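PDB 3KS6: glycerophosphoryl diester phosphodiesterase from Agrobacterium tumefaciens str. C58, which belongs to the glycerophosphoryl diester phosphodiesterase family, a group of TIM-barrel enzymes, and carries a bound magnesium ion. Local coordinates for residues A[3-14]-A[226-237]. Residues are numbered along the deposited sequence; the frame is centred on the assembly and turned at random.
Sequences TRIASHRGGTLE and VKVFTTDRPTLA. With ACT (acetate ion), chain H.
D232 meets H8 just past the end of strand 228-231, and it gives up more surface to this contact than any other residue. H8 ND1 donates to D232 OD1 at 2.7 Å. The acceptor lies in the imidazole plane, whereas the nitrogen reaches the carboxylate from its syn side, 32° out of its plane. H8 CG stands anti to the backbone N (chi1 -171°), which lays the ring alongside the aspartate; the bond on ND1 fixes the ring's rotation and directs H8 NE2 to OXT of a bound acetate ion at 2.9 Å. An unidentified ligand also hydrogen-bonds NE2. R9 CG covers one ring face, and R9 NH2 reaches the same acetate oxygen. D232 also serves through its backbone, its O accepting from L13 N at 3.2 Å.

E14 grips the first turn of helix 234-249 with both carboxylate oxygens. T235 OG1 donates to E14 OE1 at 2.6 Å, and T235 N donates to the syn lone pair of E14 OE2 at 2.9 Å; a carboxylate at this N-terminal end should suit the helix dipole. I5 lies beside F229 and points the same way, its CG1 3.8 Å from F229 CZ, while its CD1 packs on A237 CB.

Behind these side chains, strands 4-8 and 228-231 run parallel, bonded from R4 N to K227 O through to H8 N and T231 O. They are the first and last strands of the TIM barrel, so their pairing helps close it, with H8 near the magnesium. Strand 33-40 flanks strand 4-8 on its other edge, and helix 215-224 packs over F229 and T231.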
# COMPACT_ATOMS: atom_id res chain seq x y z
N THR A 3 -6.60 10.86 11.36
CA THR A 3 -6.19 9.52 10.96
C THR A 3 -6.71 9.29 9.55
O THR A 3 -7.91 9.28 9.34
CB THR A 3 -6.72 8.47 11.92
OG1 THR A 3 -6.12 8.68 13.19
CG2 THR A 3 -6.38 7.03 11.44
N ARG A 4 -5.79 9.08 8.61
CA ARG A 4 -6.11 8.88 7.21
C ARG A 4 -6.42 7.41 6.95
O ARG A 4 -5.94 6.51 7.67
CB ARG A 4 -4.98 9.38 6.32
CG ARG A 4 -4.73 10.88 6.41
CD ARG A 4 -3.32 11.29 5.97
NE ARG A 4 -3.08 11.02 4.54
CZ ARG A 4 -3.54 11.77 3.54
NH1 ARG A 4 -4.28 12.85 3.77
NH2 ARG A 4 -3.26 11.44 2.29
N ILE A 5 -7.28 7.19 5.96
CA ILE A 5 -7.73 5.87 5.55
C ILE A 5 -7.21 5.57 4.15
O ILE A 5 -7.43 6.38 3.21
CB ILE A 5 -9.26 5.75 5.53
CG1 ILE A 5 -9.82 5.83 6.95
CG2 ILE A 5 -9.70 4.40 4.88
CD1 ILE A 5 -11.33 5.91 7.00
N ALA A 6 -6.56 4.41 3.99
CA ALA A 6 -6.11 3.94 2.69
C ALA A 6 -6.80 2.63 2.34
O ALA A 6 -6.80 1.71 3.12
CB ALA A 6 -4.56 3.76 2.64
N SER A 7 -7.37 2.54 1.14
CA SER A 7 -8.10 1.35 0.71
C SER A 7 -7.11 0.30 0.20
O SER A 7 -6.48 0.50 -0.82
CB SER A 7 -9.05 1.74 -0.40
OG SER A 7 -9.75 0.65 -0.96
N HIS A 8 -7.02 -0.83 0.92
CA HIS A 8 -6.00 -1.86 0.67
C HIS A 8 -6.34 -2.63 -0.58
O HIS A 8 -7.34 -3.33 -0.64
CB HIS A 8 -5.89 -2.79 1.89
CG HIS A 8 -4.73 -3.75 1.84
ND1 HIS A 8 -4.89 -5.13 1.93
CD2 HIS A 8 -3.40 -3.54 1.74
CE1 HIS A 8 -3.70 -5.70 1.85
NE2 HIS A 8 -2.78 -4.77 1.77
N ARG A 9 -5.51 -2.48 -1.60
CA ARG A 9 -5.70 -3.15 -2.88
C ARG A 9 -7.05 -2.78 -3.54
O ARG A 9 -7.61 -3.56 -4.30
CB ARG A 9 -5.55 -4.67 -2.74
CG ARG A 9 -4.32 -5.10 -1.95
CD ARG A 9 -4.11 -6.60 -1.97
NE ARG A 9 -3.15 -6.98 -0.92
CZ ARG A 9 -2.99 -8.20 -0.43
NH1 ARG A 9 -3.70 -9.23 -0.88
NH2 ARG A 9 -2.10 -8.38 0.53
N GLY A 10 -7.55 -1.59 -3.25
CA GLY A 10 -8.83 -1.16 -3.75
C GLY A 10 -10.01 -1.63 -2.91
O GLY A 10 -11.13 -1.37 -3.28
N GLY A 11 -9.74 -2.35 -1.80
CA GLY A 11 -10.77 -2.81 -0.84
C GLY A 11 -11.05 -4.30 -1.03
O GLY A 11 -12.18 -4.69 -1.38
N THR A 12 -10.04 -5.12 -0.75
CA THR A 12 -10.04 -6.55 -1.06
C THR A 12 -11.31 -7.29 -0.65
O THR A 12 -11.87 -8.05 -1.42
CB THR A 12 -8.83 -7.25 -0.38
OG1 THR A 12 -7.65 -6.49 -0.65
CG2 THR A 12 -8.61 -8.68 -0.88
N LEU A 13 -11.74 -7.08 0.57
CA LEU A 13 -12.81 -7.88 1.13
C LEU A 13 -14.18 -7.36 0.71
O LEU A 13 -15.16 -7.99 1.06
CB LEU A 13 -12.69 -7.94 2.64
CG LEU A 13 -11.60 -8.85 3.20
CD1 LEU A 13 -11.63 -8.81 4.72
CD2 LEU A 13 -11.79 -10.28 2.71
N GLU A 14 -14.23 -6.22 0.01
CA GLU A 14 -15.48 -5.71 -0.55
C GLU A 14 -15.60 -6.03 -2.05
O GLU A 14 -16.69 -6.37 -2.55
CB GLU A 14 -15.58 -4.18 -0.35
CG GLU A 14 -15.67 -3.77 1.11
CD GLU A 14 -15.77 -2.27 1.36
OE1 GLU A 14 -16.23 -1.52 0.48
OE2 GLU A 14 -15.43 -1.86 2.49
N VAL A 226 -3.45 7.07 14.99
CA VAL A 226 -2.33 6.81 14.10
C VAL A 226 -2.44 7.67 12.82
O VAL A 226 -3.52 8.15 12.48
CB VAL A 226 -2.19 5.30 13.77
CG1 VAL A 226 -2.13 4.44 15.06
CG2 VAL A 226 -3.27 4.84 12.80
N LYS A 227 -1.32 7.87 12.12
CA LYS A 227 -1.32 8.74 10.96
C LYS A 227 -2.24 8.23 9.87
O LYS A 227 -2.97 9.01 9.24
CB LYS A 227 0.11 8.89 10.40
CG LYS A 227 0.19 9.81 9.21
CD LYS A 227 1.64 9.98 8.70
CE LYS A 227 1.69 10.85 7.44
NZ LYS A 227 3.10 11.12 7.10
N VAL A 228 -2.17 6.92 9.60
CA VAL A 228 -2.87 6.33 8.49
C VAL A 228 -2.93 4.84 8.77
O VAL A 228 -2.07 4.32 9.52
CB VAL A 228 -2.12 6.56 7.17
CG1 VAL A 228 -0.68 5.98 7.24
CG2 VAL A 228 -2.91 5.98 5.94
N PHE A 229 -3.95 4.19 8.20
CA PHE A 229 -4.01 2.72 8.16
C PHE A 229 -4.56 2.25 6.85
O PHE A 229 -5.39 2.94 6.24
CB PHE A 229 -4.80 2.12 9.33
CG PHE A 229 -6.26 2.51 9.38
CD1 PHE A 229 -7.20 1.72 8.77
CD2 PHE A 229 -6.69 3.62 10.11
CE1 PHE A 229 -8.58 2.07 8.77
CE2 PHE A 229 -8.06 3.96 10.18
CZ PHE A 229 -9.00 3.18 9.51
N THR A 230 -4.06 1.11 6.37
CA THR A 230 -4.66 0.43 5.23
C THR A 230 -5.71 -0.57 5.72
O THR A 230 -5.60 -1.14 6.81
CB THR A 230 -3.67 -0.29 4.37
OG1 THR A 230 -2.99 -1.29 5.16
CG2 THR A 230 -2.67 0.74 3.71
N THR A 231 -6.77 -0.72 4.93
CA THR A 231 -7.90 -1.60 5.27
C THR A 231 -8.52 -2.25 4.06
O THR A 231 -8.71 -1.63 3.01
CB THR A 231 -9.03 -0.85 6.06
OG1 THR A 231 -10.12 -1.73 6.42
CG2 THR A 231 -9.56 0.36 5.25
N ASP A 232 -8.87 -3.52 4.22
CA ASP A 232 -9.63 -4.26 3.22
C ASP A 232 -11.12 -3.96 3.26
O ASP A 232 -11.86 -4.48 2.42
CB ASP A 232 -9.45 -5.78 3.40
CG ASP A 232 -8.16 -6.30 2.85
OD1 ASP A 232 -7.50 -5.58 2.06
OD2 ASP A 232 -7.82 -7.46 3.20
N ARG A 233 -11.56 -3.14 4.24
CA ARG A 233 -12.97 -2.75 4.38
C ARG A 233 -13.12 -1.22 4.47
O ARG A 233 -13.52 -0.68 5.52
CB ARG A 233 -13.59 -3.44 5.60
CG ARG A 233 -13.74 -4.97 5.43
CD ARG A 233 -14.71 -5.54 6.48
NE ARG A 233 -15.01 -6.98 6.31
CZ ARG A 233 -14.34 -8.01 6.86
NH1 ARG A 233 -13.25 -7.82 7.61
NH2 ARG A 233 -14.75 -9.26 6.65
N PRO A 234 -12.79 -0.54 3.38
CA PRO A 234 -12.79 0.92 3.37
C PRO A 234 -14.16 1.53 3.69
O PRO A 234 -14.23 2.56 4.37
CB PRO A 234 -12.36 1.24 1.94
CG PRO A 234 -12.68 -0.01 1.11
CD PRO A 234 -12.34 -1.09 2.08
N THR A 235 -15.22 0.88 3.25
CA THR A 235 -16.57 1.40 3.48
C THR A 235 -16.85 1.42 4.99
O THR A 235 -17.28 2.42 5.52
CB THR A 235 -17.60 0.58 2.68
OG1 THR A 235 -17.31 0.69 1.26
CG2 THR A 235 -19.02 1.09 2.98
N LEU A 236 -16.51 0.33 5.67
CA LEU A 236 -16.64 0.22 7.13
C LEU A 236 -15.74 1.18 7.85
O LEU A 236 -16.15 1.81 8.81
CB LEU A 236 -16.35 -1.22 7.60
CG LEU A 236 -16.32 -1.46 9.12
CD1 LEU A 236 -17.72 -1.18 9.73
CD2 LEU A 236 -15.83 -2.86 9.47
N ALA A 237 -14.51 1.32 7.38
CA ALA A 237 -13.56 2.21 8.00
C ALA A 237 -14.06 3.66 7.95
O ALA A 237 -13.92 4.39 8.92
CB ALA A 237 -12.19 2.12 7.31
C ACT H . -0.18 -6.77 3.16
O ACT H . -1.04 -7.00 4.06
OXT ACT H . -0.59 -6.61 1.98
CH3 ACT H . 1.28 -6.70 3.48
O HOH W 1 -16.77 -2.80 4.29